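Local coordinates for putative peptide ABC-transport system periplasmic peptide-binding protein (Campylobacter jejuni, PDB 4OEV) that binds nickel in the periplasm as the extracytoplasmic solute-binding component of an ABC-type importer, and may also serve peptide transport, at residues A[234-239]-A[473-478]. Residues are numbered along the deposited sequence; the frame is centred on the assembly and turned at random.
Sequences LREKSA and IKTRTL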
ATOM      1  N   LEU A 234      11.091  -5.881 -16.671  1.00 38.53           N
ATOM      2  CA  LEU A 234      11.778  -4.947 -15.802  1.00 42.45           C
ATOM      3  C   LEU A 234      11.624  -5.392 -14.362  1.00 40.42           C
ATOM      4  O   LEU A 234      10.487  -5.481 -13.890  1.00 40.13           O
ATOM      5  CB  LEU A 234      11.198  -3.552 -15.928  1.00 45.26           C
ATOM      6  CG  LEU A 234      11.878  -2.634 -16.918  1.00 54.47           C
ATOM      7  CD1 LEU A 234      11.007  -1.417 -16.975  1.00 56.16           C
ATOM      8  CD2 LEU A 234      13.294  -2.306 -16.477  1.00 57.23           C
ATOM      9  N   ARG A 235      12.739  -5.663 -13.681  1.00 42.21           N
ATOM     10  CA  ARG A 235      12.702  -6.034 -12.262  1.00 45.70           C
ATOM     11  C   ARG A 235      12.614  -4.792 -11.426  1.00 45.36           C
ATOM     12  O   ARG A 235      13.469  -3.925 -11.559  1.00 49.70           O
ATOM     13  CB  ARG A 235      13.942  -6.804 -11.827  1.00 49.87           C
ATOM     14  CG  ARG A 235      13.988  -6.947 -10.293  1.00 49.41           C
ATOM     15  CD  ARG A 235      15.235  -7.655  -9.811  1.00 51.83           C
ATOM     16  NE  ARG A 235      15.367  -9.012 -10.326  1.00 53.82           N
ATOM     17  CZ  ARG A 235      15.287 -10.118  -9.581  1.00 57.24           C
ATOM     18  NH1 ARG A 235      15.049 -10.026  -8.282  1.00 58.16           N
ATOM     19  NH2 ARG A 235      15.459 -11.324 -10.134  1.00 55.35           N
ATOM     20  N   GLU A 236      11.595  -4.694 -10.579  1.00 41.49           N
ATOM     21  CA  GLU A 236      11.391  -3.483  -9.758  1.00 42.73           C
ATOM     22  C   GLU A 236      11.512  -3.837  -8.272  1.00 43.75           C
ATOM     23  O   GLU A 236      10.918  -4.815  -7.832  1.00 43.89           O
ATOM     24  CB  GLU A 236      10.027  -2.868 -10.050  1.00 40.82           C
ATOM     25  CG  GLU A 236       9.834  -2.569 -11.527  1.00 42.37           C
ATOM     26  CD  GLU A 236       9.354  -1.150 -11.780  1.00 41.25           C
ATOM     27  OE1 GLU A 236       9.784  -0.229 -11.046  1.00 40.93           O
ATOM     28  OE2 GLU A 236       8.538  -0.948 -12.715  1.00 40.70           O
ATOM     29  N   LYS A 237      12.303  -3.064  -7.528  1.00 45.10           N
ATOM     30  CA  LYS A 237      12.424  -3.238  -6.077  1.00 44.03           C
ATOM     31  C   LYS A 237      11.173  -2.683  -5.446  1.00 41.48           C
ATOM     32  O   LYS A 237      10.501  -1.870  -6.066  1.00 38.25           O
ATOM     33  CB  LYS A 237      13.656  -2.513  -5.524  1.00 45.69           C
ATOM     34  CG  LYS A 237      15.008  -3.127  -5.948  1.00 48.60           C
ATOM     35  CD  LYS A 237      15.259  -4.490  -5.252  1.00 64.57           C
ATOM     36  CE  LYS A 237      16.560  -5.174  -5.713  1.00 64.51           C
ATOM     37  NZ  LYS A 237      16.388  -6.584  -6.280  1.00 63.92           N
ATOM     38  N   SER A 238      10.823  -3.121  -4.230  1.00 40.01           N
ATOM     39  CA  SER A 238       9.630  -2.547  -3.596  1.00 38.28           C
ATOM     40  C   SER A 238       9.737  -2.597  -2.090  1.00 36.27           C
ATOM     41  O   SER A 238      10.506  -3.389  -1.548  1.00 37.31           O
ATOM     42  CB  SER A 238       8.363  -3.276  -4.016  1.00 35.10           C
ATOM     43  OG  SER A 238       8.068  -4.338  -3.101  1.00 34.48           O
ATOM     44  N   ALA A 239       8.886  -1.829  -1.429  1.00 36.86           N
ATOM     45  CA  ALA A 239       8.798  -1.841   0.036  1.00 36.63           C
ATOM     46  C   ALA A 239       7.631  -2.740   0.465  1.00 35.97           C
ATOM     47  O   ALA A 239       7.184  -2.724   1.619  1.00 33.20           O
ATOM     48  CB  ALA A 239       8.636  -0.388   0.592  1.00 33.41           C
ATOM     49  N   ILE A 473       9.566   3.605 -20.193  1.00 44.62           N
ATOM     50  CA  ILE A 473       9.266   3.115 -18.840  1.00 45.35           C
ATOM     51  C   ILE A 473      10.456   3.354 -17.932  1.00 43.91           C
ATOM     52  O   ILE A 473      11.589   3.051 -18.277  1.00 46.67           O
ATOM     53  CB  ILE A 473       8.885   1.631 -18.827  1.00 45.24           C
ATOM     54  CG1 ILE A 473       7.675   1.396 -19.727  1.00 46.99           C
ATOM     55  CG2 ILE A 473       8.559   1.167 -17.391  1.00 42.04           C
ATOM     56  CD1 ILE A 473       7.393  -0.115 -19.947  1.00 43.02           C
ATOM     57  N   LYS A 474      10.195   3.962 -16.793  1.00 41.83           N
ATOM     58  CA  LYS A 474      11.219   4.165 -15.787  1.00 43.59           C
ATOM     59  C   LYS A 474      10.859   3.404 -14.516  1.00 42.15           C
ATOM     60  O   LYS A 474       9.678   3.391 -14.120  1.00 41.90           O
ATOM     61  CB  LYS A 474      11.379   5.651 -15.470  1.00 45.07           C
ATOM     62  CG  LYS A 474      12.004   6.487 -16.612  1.00 45.13           C
ATOM     63  CD  LYS A 474      12.099   7.935 -16.119  1.00 49.34           C
ATOM     64  CE  LYS A 474      12.784   8.866 -17.122  1.00 53.53           C
ATOM     65  NZ  LYS A 474      12.458  10.285 -16.784  1.00 56.07           N
ATOM     66  N   THR A 475      11.859   2.790 -13.872  1.00 41.86           N
ATOM     67  CA  THR A 475      11.624   2.095 -12.597  1.00 44.28           C
ATOM     68  C   THR A 475      11.749   3.074 -11.456  1.00 46.32           C
ATOM     69  O   THR A 475      12.339   4.154 -11.604  1.00 47.63           O
ATOM     70  CB  THR A 475      12.626   0.976 -12.335  1.00 48.30           C
ATOM     71  OG1 THR A 475      13.939   1.546 -12.293  1.00 53.75           O
ATOM     72  CG2 THR A 475      12.575  -0.107 -13.439  1.00 47.49           C
ATOM     73  N   ARG A 476      11.148   2.695 -10.335  1.00 45.21           N
ATOM     74  CA  ARG A 476      11.465   3.288  -9.049  1.00 48.75           C
ATOM     75  C   ARG A 476      10.961   2.333  -7.966  1.00 44.89           C
ATOM     76  O   ARG A 476      10.345   1.287  -8.266  1.00 43.88           O
ATOM     77  CB  ARG A 476      10.889   4.705  -8.907  1.00 52.94           C
ATOM     78  CG  ARG A 476       9.392   4.824  -8.853  1.00 53.37           C
ATOM     79  CD  ARG A 476       8.935   6.306  -8.668  1.00 49.57           C
ATOM     80  NE  ARG A 476       7.579   6.267  -8.140  1.00 48.10           N
ATOM     81  CZ  ARG A 476       6.752   7.295  -8.015  1.00 48.65           C
ATOM     82  NH1 ARG A 476       5.532   7.064  -7.519  1.00 50.22           N
ATOM     83  NH2 ARG A 476       7.109   8.513  -8.413  1.00 48.11           N
ATOM     84  N   THR A 477      11.287   2.632  -6.719  1.00 43.00           N
ATOM     85  CA  THR A 477      10.909   1.746  -5.632  1.00 38.47           C
ATOM     86  C   THR A 477       9.396   1.754  -5.496  1.00 38.89           C
ATOM     87  O   THR A 477       8.780   2.793  -5.237  1.00 41.29           O
ATOM     88  CB  THR A 477      11.615   2.137  -4.339  1.00 37.23           C
ATOM     89  OG1 THR A 477      13.016   2.099  -4.595  1.00 41.82           O
ATOM     90  CG2 THR A 477      11.311   1.130  -3.202  1.00 36.93           C
ATOM     91  N   LEU A 478       8.801   0.581  -5.697  1.00 31.90           N
ATOM     92  CA  LEU A 478       7.352   0.441  -5.712  1.00 33.62           C
ATOM     93  C   LEU A 478       6.804   0.269  -4.293  1.00 33.44           C
ATOM     94  O   LEU A 478       7.572   0.099  -3.316  1.00 30.48           O
ATOM     95  CB  LEU A 478       6.927  -0.760  -6.588  1.00 34.44           C
ATOM     96  CG  LEU A 478       7.390  -0.639  -8.059  1.00 35.83           C
ATOM     97  CD1 LEU A 478       6.796  -1.734  -8.926  1.00 36.71           C
ATOM     98  CD2 LEU A 478       7.093   0.796  -8.666  1.00 34.52           C
TER
HETATM   99  O   HOH W   1       7.965   1.348 -13.427  1.00 31.35           O
HETATM  100  O   HOH W   2      12.574  -0.543  -8.761  1.00 45.43           O
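A parallel beta bridge between Ser238 and Leu478 joins the chain running on from strand 231-236 to the loop after strand 454-467, in a family 5 solute-binding fold. Leu478 N donates to Lys237 O at 3.0 Å in a nearly straight bond (178°). Leu478 O then accepts from Ala239 N, also at 3.0 Å. The two bonds grip Leu478 from both of its backbone polar groups, which probably helps to place this chain ahead of the nickel ligands His480 and His481. Ser238 OG turns to Leu460 O and Asp240 N instead.

Farther back the chains separate, and Glu236 spans the gap. Its CG lies anti to the carbonyl carbon (chi1 -55°) and the chain bends at chi2, which carries the carboxylate to the loop backbone. There OE1 takes a weak, bent bond from Arg476 N at 3.3 Å. Arg476 O, a second acceptor, lies 3.2 Å from Glu236 OE1 without bonding to it. A water sits doubtfully close to OE2 and also near Lys474 O. A second water links Lys237 N to Arg476 O, the latter weakly. Glu236 CB meets Leu478 CD1 at 3.6 Å. Separately, the methyl CG2 of Thr475 lies against the carboxylate carbon CD. At the far end the side chains of Leu234 and Ile473 pass each other in opposite directions. The backbone of Leu234 is hydrogen-bonded with Leu464 of strand 454-467, and the side chain of Ile473 touches Leu464. Leu234 CD2 touches Thr475 CG2, while Leu234 CD1 rests on Ile473 CG2 at 3.6 Å.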